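Local coordinates for protein Lmaj004091aaa (Leishmania major, PDB 1XTP) that probably methylates the N-terminal alpha-amino group of proteins that begin with an X-Pro-Lys sequence, using S-adenosyl-L-methionine as methyl donor, at residues 167-172 with 195-200; 171-176 with 214-219; 220-225 with 247-252. All blocks are in the same frame, centred on the assembly; numbering follows the deposited sequence.

Contact 1: 167-172 with 195-200; sequences TAIYLT and FKENCS. With SAI (S-adenosyl-L-homoselenocysteine), chain B.
Glu-197 presents its carboxylate to the turn 167-172, meeting it through a water on one oxygen and a methyl group on the other. The water donates to Glu-197 OE1 at 2.6 Å and accepts from the backbone N of Ala-168 at 2.8 Å, bridging strand and turn. Thr-167 N lies 3.2 Å from the same Glu-197 OE1. Ile-169 comes in across the acid at about a right angle, and its CG2 branch stops 3.4 Å from Glu-197 OE2. Beside this polar link, Ala-168 CB rests obliquely on the ring of Phe-195, 3.6 Å from CE1 of that phenylalanine, while the bridging water lies at the ring edge, in its plane.

The glutamate chain is bent at its second torsion (chi2 45°), and the backbone holds the bent form: Asn-198 N donates to Glu-197 OE2 at 2.9 Å, on the anti side and 34° out of the carboxylate plane. With the water on OE1, both oxygens are gripped, which should limit rotation of the group.

Across the turn lies S-adenosyl-L-homoselenocysteine, the selenium analogue of the product S-adenosyl-L-homocysteine. Thr-167 OG1 donates to the ribose O4' of the ligand at 3.1 Å. The ring of Tyr-170 takes the adenine on one face, its CD2 3.5 Å from ligand atom C8, and Ile-169 CG1 lies over the opposite face. Trp-57 and Asp-211 hydrogen-bond to the hydroxyl of Tyr-170 and fix its far end.

The turn follows strand 159-165 and leads into helix 173-186, as expected for the cofactor-binding side of a Rossmann-like methyltransferase. Strand 191-198 is the next strand of the central sheet, flanked by 159-165 and the antiparallel 248-253, with helix 218-228 packed against Glu-197 through Tyr-221.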
loop_
_atom_site.group_PDB
_atom_site.type_symbol
_atom_site.label_atom_id
_atom_site.label_comp_id
_atom_site.label_asym_id
_atom_site.label_seq_id
_atom_site.Cartn_x
_atom_site.Cartn_y
_atom_site.Cartn_z
ATOM N N THR A 167 2.120 2.202 -0.027
ATOM C CA THR A 167 1.344 3.072 -0.895
ATOM C C THR A 167 -0.073 3.303 -0.366
ATOM O O THR A 167 -0.646 4.358 -0.589
ATOM C CB THR A 167 1.394 2.545 -2.368
ATOM O OG1 THR A 167 1.002 3.574 -3.288
ATOM C CG2 THR A 167 0.540 1.288 -2.541
ATOM N N ALA A 168 -0.640 2.374 0.388
ATOM C CA ALA A 168 -1.999 2.610 0.891
ATOM C C ALA A 168 -2.050 3.704 1.971
ATOM O O ALA A 168 -3.126 4.104 2.393
ATOM C CB ALA A 168 -2.600 1.339 1.381
ATOM N N ILE A 169 -0.891 4.175 2.409
ATOM C CA ILE A 169 -0.779 5.345 3.277
ATOM C C ILE A 169 -1.324 6.630 2.640
ATOM O O ILE A 169 -1.717 7.555 3.355
ATOM C CB ILE A 169 0.691 5.588 3.746
ATOM C CG1 ILE A 169 1.631 5.852 2.554
ATOM C CG2 ILE A 169 1.213 4.383 4.546
ATOM C CD1 ILE A 169 2.994 6.396 2.949
ATOM N N TYR A 170 -1.389 6.668 1.306
ATOM C CA TYR A 170 -1.874 7.828 0.549
ATOM C C TYR A 170 -3.382 7.838 0.327
ATOM O O TYR A 170 -3.937 8.868 -0.035
ATOM C CB TYR A 170 -1.139 7.914 -0.795
ATOM C CG TYR A 170 0.340 8.071 -0.597
ATOM C CD1 TYR A 170 0.843 9.221 -0.026
ATOM C CD2 TYR A 170 1.227 7.042 -0.909
ATOM C CE1 TYR A 170 2.198 9.378 0.204
ATOM C CE2 TYR A 170 2.598 7.185 -0.709
ATOM C CZ TYR A 170 3.069 8.353 -0.127
ATOM O OH TYR A 170 4.406 8.539 0.118
ATOM N N LEU A 171 -4.031 6.699 0.551
ATOM C CA LEU A 171 -5.469 6.592 0.412
ATOM C C LEU A 171 -6.218 7.138 1.622
ATOM O O LEU A 171 -5.819 6.894 2.757
ATOM C CB LEU A 171 -5.890 5.131 0.187
ATOM C CG LEU A 171 -5.452 4.439 -1.104
ATOM C CD1 LEU A 171 -5.622 2.914 -0.995
ATOM C CD2 LEU A 171 -6.222 4.985 -2.326
ATOM N N THR A 172 -7.320 7.856 1.380
ATOM C CA THR A 172 -8.272 8.126 2.468
ATOM C C THR A 172 -8.851 6.798 2.913
ATOM O O THR A 172 -8.768 5.816 2.190
ATOM C CB THR A 172 -9.415 9.017 2.053
ATOM O OG1 THR A 172 -10.277 8.330 1.132
ATOM C CG2 THR A 172 -8.885 10.296 1.419
ATOM N N PHE A 195 -0.665 -7.146 0.948
ATOM C CA PHE A 195 -0.630 -5.801 1.521
ATOM C C PHE A 195 0.501 -5.708 2.534
ATOM O O PHE A 195 0.493 -6.414 3.534
ATOM C CB PHE A 195 -1.979 -5.485 2.169
ATOM C CG PHE A 195 -2.032 -4.149 2.878
ATOM C CD1 PHE A 195 -1.486 -3.003 2.303
ATOM C CD2 PHE A 195 -2.668 -4.039 4.112
ATOM C CE1 PHE A 195 -1.565 -1.780 2.955
ATOM C CE2 PHE A 195 -2.753 -2.833 4.770
ATOM C CZ PHE A 195 -2.214 -1.690 4.189
ATOM N N LYS A 196 1.491 -4.864 2.243
ATOM C CA LYS A 196 2.661 -4.688 3.107
ATOM C C LYS A 196 2.818 -3.219 3.454
ATOM O O LYS A 196 2.964 -2.386 2.574
ATOM C CB LYS A 196 3.937 -5.187 2.428
ATOM C CG LYS A 196 5.104 -5.439 3.388
ATOM C CD LYS A 196 6.156 -6.353 2.744
ATOM C CE LYS A 196 7.287 -6.720 3.696
ATOM N NZ LYS A 196 8.382 -7.441 2.997
ATOM N N GLU A 197 2.827 -2.914 4.747
ATOM C CA GLU A 197 2.772 -1.531 5.183
ATOM C C GLU A 197 3.325 -1.343 6.592
ATOM O O GLU A 197 3.319 -2.281 7.409
ATOM C CB GLU A 197 1.316 -1.045 5.167
ATOM C CG GLU A 197 1.190 0.464 5.155
ATOM C CD GLU A 197 2.150 1.107 4.165
ATOM O OE1 GLU A 197 1.860 1.061 2.938
ATOM O OE2 GLU A 197 3.179 1.661 4.627
ATOM N N ASN A 198 3.768 -0.113 6.858
ATOM C CA ASN A 198 4.101 0.336 8.187
ATOM C C ASN A 198 2.861 0.309 9.089
ATOM O O ASN A 198 1.754 0.644 8.668
ATOM C CB ASN A 198 4.708 1.742 8.151
ATOM C CG ASN A 198 6.085 1.781 7.473
ATOM O OD1 ASN A 198 6.693 0.753 7.189
ATOM N ND2 ASN A 198 6.593 2.986 7.260
ATOM N N CYS A 199 3.077 -0.094 10.333
ATOM C CA CYS A 199 2.024 -0.329 11.297
ATOM C C CYS A 199 2.352 0.452 12.576
ATOM O O CYS A 199 3.461 0.328 13.098
ATOM C CB CYS A 199 2.028 -1.826 11.585
ATOM S SG CYS A 199 0.467 -2.504 11.890
ATOM N N SER A 200 1.416 1.261 13.073
ATOM C CA SER A 200 1.626 1.994 14.334
ATOM C C SER A 200 1.873 1.012 15.476
ATOM O O SER A 200 1.186 -0.013 15.570
ATOM C CB SER A 200 0.426 2.889 14.667
ATOM O OG SER A 200 0.329 3.997 13.778
HETATM N N SAI B . 5.551 0.216 -3.978
HETATM C CA SAI B . 6.898 0.648 -4.449
HETATM C CB SAI B . 7.046 2.148 -4.300
HETATM C CG SAI B . 6.946 2.700 -2.886
HETATM SE SE SAI B . 7.163 4.657 -2.932
HETATM C C SAI B . 8.037 0.020 -3.661
HETATM O O SAI B . 7.831 -0.484 -2.558
HETATM O OXT SAI B . 9.187 0.038 -4.097
HETATM C "C5'" SAI B . 5.240 5.105 -2.952
HETATM C "C4'" SAI B . 4.654 5.188 -4.364
HETATM O "O4'" SAI B . 3.278 5.403 -4.249
HETATM C "C3'" SAI B . 5.180 6.335 -5.213
HETATM O "O3'" SAI B . 5.619 5.864 -6.460
HETATM C "C2'" SAI B . 4.019 7.279 -5.416
HETATM O "O2'" SAI B . 4.046 7.928 -6.679
HETATM C "C1'" SAI B . 2.890 6.288 -5.287
HETATM N N9 SAI B . 1.597 6.870 -4.963
HETATM C C8 SAI B . 1.354 8.010 -4.228
HETATM N N7 SAI B . 0.037 8.181 -4.161
HETATM C C5 SAI B . -0.570 7.156 -4.831
HETATM C C6 SAI B . -1.908 6.841 -5.061
HETATM N N6 SAI B . -2.867 7.636 -4.583
HETATM N N1 SAI B . -2.226 5.712 -5.796
HETATM C C2 SAI B . -1.229 4.897 -6.317
HETATM N N3 SAI B . 0.095 5.214 -6.070
HETATM C C4 SAI B . 0.408 6.317 -5.337
HETATM O O HOH W 1 0.575 -0.034 1.025
#

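Contact 2: 171-176 with 214-219; sequences LTDADF and LTRSDI
Arg-216 reaches between Leu-171, Asp-173 and Phe-176 with its chain extended from CG to NE, so that the guanidinium is delivered to the first turn of helix 173-186. It takes Asp-173 side-on: Arg-216 NE stands 2.7 Å from Asp-173 OD1, and Arg-216 NH2 stands 2.8 Å from that same OD1. Both nitrogens thus converge on a single oxygen, which they meet nearly along its C-O bond and close to the guanidinium plane. The carboxylate itself is turned 33° against that plane, and the two side chains run past each other in opposite directions. The other carboxylate oxygen, OD2, has partners of its own in His-220 and Trp-34.

Arg-216 NH2 also donates to the carbonyl O of Leu-171, at 2.8 Å, reaching it from above the carbonyl plane. Arg-216 NH1 hydrogen-bonds to Ala-168 O, three residues before Leu-171.

The flat faces of the guanidinium are occupied as well. Phe-176 projects its ring toward the arginine because CG is anti to the backbone N (chi1 -175°). Its CD2 comes 3.5 Å from Arg-216 NH1, off-centre over one face, with the ring steeply inclined at 65° rather than stacked. Leu-214 CD2 lies over the centre of the opposite face. The guanidinium thus lies between hydrocarbon surfaces, and the carboxylate at its edge probably balances its charge.

Thr-172 is the N-cap of the helix, its OG1 accepting from Asp-175 N at 3.0 Å. The acid of Asp-173 in the first turn is favourably placed for the helix dipole and probably gains from it. A salt bridge to a buried arginine ties the connection between strand 213-215 and helix 218-228 to the capped start of helix 173-186, which directly follows the cofactor-side turn of the class I methyltransferase fold.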
loop_
_atom_site.group_PDB
_atom_site.type_symbol
_atom_site.label_atom_id
_atom_site.label_comp_id
_atom_site.label_asym_id
_atom_site.label_seq_id
_atom_site.Cartn_x
_atom_site.Cartn_y
_atom_site.Cartn_z
ATOM N N LEU A 171 -4.031 6.699 0.551
ATOM C CA LEU A 171 -5.469 6.592 0.412
ATOM C C LEU A 171 -6.218 7.138 1.622
ATOM O O LEU A 171 -5.819 6.894 2.757
ATOM C CB LEU A 171 -5.890 5.131 0.187
ATOM C CG LEU A 171 -5.452 4.439 -1.104
ATOM C CD1 LEU A 171 -5.622 2.914 -0.995
ATOM C CD2 LEU A 171 -6.222 4.985 -2.326
ATOM N N THR A 172 -7.320 7.856 1.380
ATOM C CA THR A 172 -8.272 8.126 2.468
ATOM C C THR A 172 -8.851 6.798 2.913
ATOM O O THR A 172 -8.768 5.816 2.190
ATOM C CB THR A 172 -9.415 9.017 2.053
ATOM O OG1 THR A 172 -10.277 8.330 1.132
ATOM C CG2 THR A 172 -8.885 10.296 1.419
ATOM N N ASP A 173 -9.464 6.750 4.085
ATOM C CA ASP A 173 -10.061 5.497 4.538
ATOM C C ASP A 173 -11.202 5.059 3.630
ATOM O O ASP A 173 -11.371 3.853 3.384
ATOM C CB ASP A 173 -10.600 5.622 5.965
ATOM C CG ASP A 173 -9.521 5.526 7.023
ATOM O OD1 ASP A 173 -8.348 5.266 6.698
ATOM O OD2 ASP A 173 -9.864 5.734 8.198
ATOM N N ALA A 174 -12.019 6.027 3.203
ATOM C CA ALA A 174 -13.102 5.763 2.279
ATOM C C ALA A 174 -12.589 5.102 1.009
ATOM O O ALA A 174 -13.188 4.141 0.533
ATOM C CB ALA A 174 -13.850 7.073 1.922
ATOM N N ASP A 175 -11.489 5.627 0.454
ATOM C CA ASP A 175 -10.937 5.115 -0.799
ATOM C C ASP A 175 -10.167 3.809 -0.603
ATOM O O ASP A 175 -10.106 3.010 -1.524
ATOM C CB ASP A 175 -10.068 6.164 -1.479
ATOM C CG ASP A 175 -10.895 7.301 -2.076
ATOM O OD1 ASP A 175 -12.124 7.136 -2.219
ATOM O OD2 ASP A 175 -10.324 8.356 -2.402
ATOM N N PHE A 176 -9.608 3.625 0.592
ATOM C CA PHE A 176 -8.947 2.381 1.035
ATOM C C PHE A 176 -10.003 1.288 1.003
ATOM O O PHE A 176 -9.827 0.261 0.352
ATOM C CB PHE A 176 -8.388 2.576 2.458
ATOM C CG PHE A 176 -7.560 1.409 3.002
ATOM C CD1 PHE A 176 -8.148 0.173 3.293
ATOM C CD2 PHE A 176 -6.199 1.571 3.262
ATOM C CE1 PHE A 176 -7.400 -0.882 3.797
ATOM C CE2 PHE A 176 -5.431 0.505 3.812
ATOM C CZ PHE A 176 -6.025 -0.710 4.059
ATOM N N LEU A 214 -0.912 8.756 5.787
ATOM C CA LEU A 214 -0.968 8.395 7.201
ATOM C C LEU A 214 -0.619 6.933 7.472
ATOM O O LEU A 214 -0.851 6.043 6.649
ATOM C CB LEU A 214 -2.318 8.766 7.841
ATOM C CG LEU A 214 -3.407 7.716 7.703
ATOM C CD1 LEU A 214 -4.613 8.042 8.557
ATOM C CD2 LEU A 214 -3.778 7.590 6.232
ATOM N N THR A 215 -0.051 6.723 8.645
ATOM C CA THR A 215 0.268 5.407 9.152
ATOM C C THR A 215 -0.851 5.033 10.097
ATOM O O THR A 215 -1.272 5.849 10.933
ATOM C CB THR A 215 1.589 5.437 9.915
ATOM O OG1 THR A 215 2.601 5.914 9.032
ATOM C CG2 THR A 215 1.989 4.042 10.455
ATOM N N ARG A 216 -1.336 3.810 9.946
ATOM C CA ARG A 216 -2.459 3.333 10.714
ATOM C C ARG A 216 -2.029 2.132 11.548
ATOM O O ARG A 216 -1.005 1.505 11.264
ATOM C CB ARG A 216 -3.577 2.900 9.775
ATOM C CG ARG A 216 -4.068 3.952 8.799
ATOM C CD ARG A 216 -5.135 3.300 7.887
ATOM N NE ARG A 216 -5.839 4.203 6.966
ATOM C CZ ARG A 216 -5.485 4.438 5.700
ATOM N NH1 ARG A 216 -4.373 3.930 5.180
ATOM N NH2 ARG A 216 -6.214 5.240 4.954
ATOM N N SER A 217 -2.830 1.816 12.568
ATOM C CA SER A 217 -2.614 0.627 13.396
ATOM C C SER A 217 -3.220 -0.616 12.746
ATOM O O SER A 217 -4.108 -0.530 11.888
ATOM C CB SER A 217 -3.246 0.819 14.766
ATOM O OG SER A 217 -4.656 0.977 14.637
ATOM N N ASP A 218 -2.740 -1.776 13.181
ATOM C CA ASP A 218 -3.323 -3.051 12.784
ATOM C C ASP A 218 -4.857 -3.110 12.963
ATOM O O ASP A 218 -5.572 -3.657 12.122
ATOM C CB ASP A 218 -2.694 -4.180 13.625
ATOM C CG ASP A 218 -3.242 -5.516 13.258
ATOM O OD1 ASP A 218 -2.966 -5.940 12.126
ATOM O OD2 ASP A 218 -3.965 -6.123 14.068
ATOM N N ILE A 219 -5.342 -2.596 14.090
ATOM C CA ILE A 219 -6.783 -2.550 14.383
ATOM C C ILE A 219 -7.502 -1.632 13.390
ATOM O O ILE A 219 -8.597 -1.937 12.929
ATOM C CB ILE A 219 -7.015 -2.123 15.859
ATOM C CG1 ILE A 219 -6.786 -3.342 16.742
ATOM C CG2 ILE A 219 -8.434 -1.580 16.107
ATOM C CD1 ILE A 219 -6.974 -3.088 18.206
#

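Contact 3: 220-225 with 247-252; sequences HYKRLF and PLKMYA
Phe-225 and Tyr-251 form an edge-to-face aromatic pair, the edge of the phenylalanine toward the face of the tyrosine, with ring centroids 5.2 Å apart and planes at 74°. The closest atoms are Phe-225 CE2 and Tyr-251 CD2, 3.8 Å apart. Tyr-221, one helical turn earlier, crosses the end of the same tyrosine at about a right angle and brings its CD2 within 3.5 Å of Tyr-251 OH. The CE methylene of Lys-222 lies at the edge of the Tyr-251 ring, near its plane.

The remaining interactions are electrostatic. Lys-222 and Lys-249 stretch out with extended chains until their NZ atoms stand 3.7 Å apart. Asp-218 and Glu-235 form salt bridges to both ammonium groups, which accounts for two like charges meeting here. Asp-218 also hydrogen-bonds to Tyr-251 OH, so it ties the hydroxyl and the lysines together.

The axis of 220-225 passes 12.1 Å from that of 248-252 at their closest approach, and the two run nearly parallel, at -20°. The parent helix 218-228 covers a face of the central sheet, where strand 248-253 lies antiparallel between 191-198 and 232-237.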
loop_
_atom_site.group_PDB
_atom_site.type_symbol
_atom_site.label_atom_id
_atom_site.label_comp_id
_atom_site.label_asym_id
_atom_site.label_seq_id
_atom_site.Cartn_x
_atom_site.Cartn_y
_atom_site.Cartn_z
ATOM N N HIS A 220 -6.845 -0.533 13.034
ATOM C CA HIS A 220 -7.364 0.407 12.029
ATOM C C HIS A 220 -7.455 -0.288 10.657
ATOM O O HIS A 220 -8.507 -0.259 10.025
ATOM C CB HIS A 220 -6.468 1.647 12.000
ATOM C CG HIS A 220 -7.033 2.817 11.261
ATOM N ND1 HIS A 220 -6.536 4.092 11.425
ATOM C CD2 HIS A 220 -8.020 2.910 10.335
ATOM C CE1 HIS A 220 -7.205 4.922 10.641
ATOM N NE2 HIS A 220 -8.115 4.231 9.974
ATOM N N TYR A 221 -6.383 -0.941 10.214
ATOM C CA TYR A 221 -6.416 -1.734 8.952
ATOM C C TYR A 221 -7.565 -2.760 8.904
ATOM O O TYR A 221 -8.253 -2.916 7.894
ATOM C CB TYR A 221 -5.077 -2.477 8.716
ATOM C CG TYR A 221 -3.923 -1.558 8.420
ATOM C CD1 TYR A 221 -4.009 -0.613 7.387
ATOM C CD2 TYR A 221 -2.758 -1.590 9.184
ATOM C CE1 TYR A 221 -2.961 0.251 7.123
ATOM C CE2 TYR A 221 -1.698 -0.719 8.926
ATOM C CZ TYR A 221 -1.806 0.208 7.893
ATOM O OH TYR A 221 -0.768 1.082 7.601
ATOM N N LYS A 222 -7.747 -3.452 10.015
ATOM C CA LYS A 222 -8.717 -4.541 10.113
ATOM C C LYS A 222 -10.149 -4.029 10.114
ATOM O O LYS A 222 -11.060 -4.680 9.571
ATOM C CB LYS A 222 -8.409 -5.389 11.353
ATOM C CG LYS A 222 -7.232 -6.318 11.100
ATOM C CD LYS A 222 -6.617 -6.842 12.354
ATOM C CE LYS A 222 -5.739 -8.054 12.031
ATOM N NZ LYS A 222 -4.939 -8.532 13.182
ATOM N N ARG A 223 -10.343 -2.858 10.721
ATOM C CA ARG A 223 -11.606 -2.145 10.609
ATOM C C ARG A 223 -11.895 -1.908 9.132
ATOM O O ARG A 223 -12.991 -2.204 8.648
ATOM C CB ARG A 223 -11.548 -0.826 11.373
ATOM C CG ARG A 223 -12.893 -0.148 11.559
ATOM C CD ARG A 223 -12.823 1.047 12.531
ATOM N NE ARG A 223 -12.615 0.625 13.924
ATOM C CZ ARG A 223 -12.688 1.427 14.983
ATOM N NH1 ARG A 223 -12.955 2.714 14.838
ATOM N NH2 ARG A 223 -12.489 0.925 16.191
ATOM N N LEU A 224 -10.884 -1.428 8.400
ATOM C CA LEU A 224 -11.045 -1.143 6.974
ATOM C C LEU A 224 -11.238 -2.442 6.175
ATOM O O LEU A 224 -12.061 -2.475 5.277
ATOM C CB LEU A 224 -9.870 -0.307 6.427
ATOM C CG LEU A 224 -9.594 1.026 7.131
ATOM C CD1 LEU A 224 -8.258 1.631 6.724
ATOM C CD2 LEU A 224 -10.729 2.008 6.861
ATOM N N PHE A 225 -10.511 -3.513 6.504
ATOM C CA PHE A 225 -10.713 -4.783 5.811
ATOM C C PHE A 225 -12.136 -5.290 5.991
ATOM O O PHE A 225 -12.739 -5.802 5.061
ATOM C CB PHE A 225 -9.786 -5.894 6.322
ATOM C CG PHE A 225 -8.328 -5.599 6.184
ATOM C CD1 PHE A 225 -7.841 -4.808 5.154
ATOM C CD2 PHE A 225 -7.429 -6.162 7.079
ATOM C CE1 PHE A 225 -6.451 -4.548 5.056
ATOM C CE2 PHE A 225 -6.066 -5.922 6.978
ATOM C CZ PHE A 225 -5.585 -5.104 5.973
ATOM N N PRO A 247 7.313 -0.923 12.636
ATOM C CA PRO A 247 7.151 -2.301 12.202
ATOM C C PRO A 247 6.485 -2.388 10.816
ATOM O O PRO A 247 5.637 -1.558 10.456
ATOM C CB PRO A 247 6.244 -2.901 13.281
ATOM C CG PRO A 247 6.549 -2.081 14.494
ATOM C CD PRO A 247 6.778 -0.701 13.991
ATOM N N LEU A 248 6.871 -3.402 10.060
ATOM C CA LEU A 248 6.343 -3.610 8.730
ATOM C C LEU A 248 5.539 -4.906 8.715
ATOM O O LEU A 248 6.104 -5.992 8.872
ATOM C CB LEU A 248 7.523 -3.664 7.769
ATOM C CG LEU A 248 7.284 -3.767 6.273
ATOM C CD1 LEU A 248 6.527 -2.570 5.784
ATOM C CD2 LEU A 248 8.647 -3.870 5.598
ATOM N N LYS A 249 4.228 -4.795 8.535
ATOM C CA LYS A 249 3.361 -5.970 8.530
ATOM C C LYS A 249 2.867 -6.365 7.120
ATOM O O LYS A 249 2.492 -5.534 6.295
ATOM C CB LYS A 249 2.157 -5.768 9.469
ATOM C CG LYS A 249 1.677 -7.066 10.096
ATOM C CD LYS A 249 0.568 -6.889 11.129
ATOM C CE LYS A 249 -0.051 -8.235 11.521
ATOM N NZ LYS A 249 -1.439 -8.103 12.077
HETATM N N MSE A 250 2.867 -7.657 6.873
HETATM C CA MSE A 250 2.291 -8.226 5.665
HETATM C C MSE A 250 0.964 -8.897 5.976
HETATM O O MSE A 250 0.839 -9.593 6.977
HETATM C CB MSE A 250 3.240 -9.275 5.112
HETATM C CG MSE A 250 4.510 -8.697 4.566
HETATM SE SE MSE A 250 5.863 -10.058 4.285
HETATM C CE MSE A 250 6.584 -10.130 6.122
ATOM N N TYR A 251 -0.009 -8.688 5.092
ATOM C CA TYR A 251 -1.289 -9.356 5.125
ATOM C C TYR A 251 -1.573 -10.012 3.779
ATOM O O TYR A 251 -1.386 -9.390 2.734
ATOM C CB TYR A 251 -2.416 -8.356 5.359
ATOM C CG TYR A 251 -2.299 -7.489 6.584
ATOM C CD1 TYR A 251 -1.670 -6.249 6.513
ATOM C CD2 TYR A 251 -2.872 -7.872 7.798
ATOM C CE1 TYR A 251 -1.576 -5.432 7.615
ATOM C CE2 TYR A 251 -2.794 -7.043 8.922
ATOM C CZ TYR A 251 -2.146 -5.827 8.810
ATOM O OH TYR A 251 -2.041 -4.994 9.889
ATOM N N ALA A 252 -2.030 -11.260 3.808
ATOM C CA ALA A 252 -2.582 -11.913 2.615
ATOM C C ALA A 252 -4.093 -11.899 2.745
ATOM O O ALA A 252 -4.622 -12.453 3.699
ATOM C CB ALA A 252 -2.101 -13.305 2.500
#

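Contact 1 lies against the bound product analogue, and contacts 2 and 3 lie progressively further from it. The turn 167-172 passes directly into contact 2, whose Leu-171 side chain is about 5 Å from the ligand (nearest atoms); the centres of these contacts are 6 Å apart. Ile-169 O and Leu-214 N, 2.8 Å apart, probably form a hydrogen bond between them, as do Ser-200 N and Arg-216 O at 3.0 Å. Helix 218-228 starts in contact 2 and supplies contact 3, where the Tyr-221 side chain is about 13 Å from the ligand (nearest atoms). Tyr-221 OH lies 2.8 Å from Asn-198 O, leading back to strand 191-198 of contact 1.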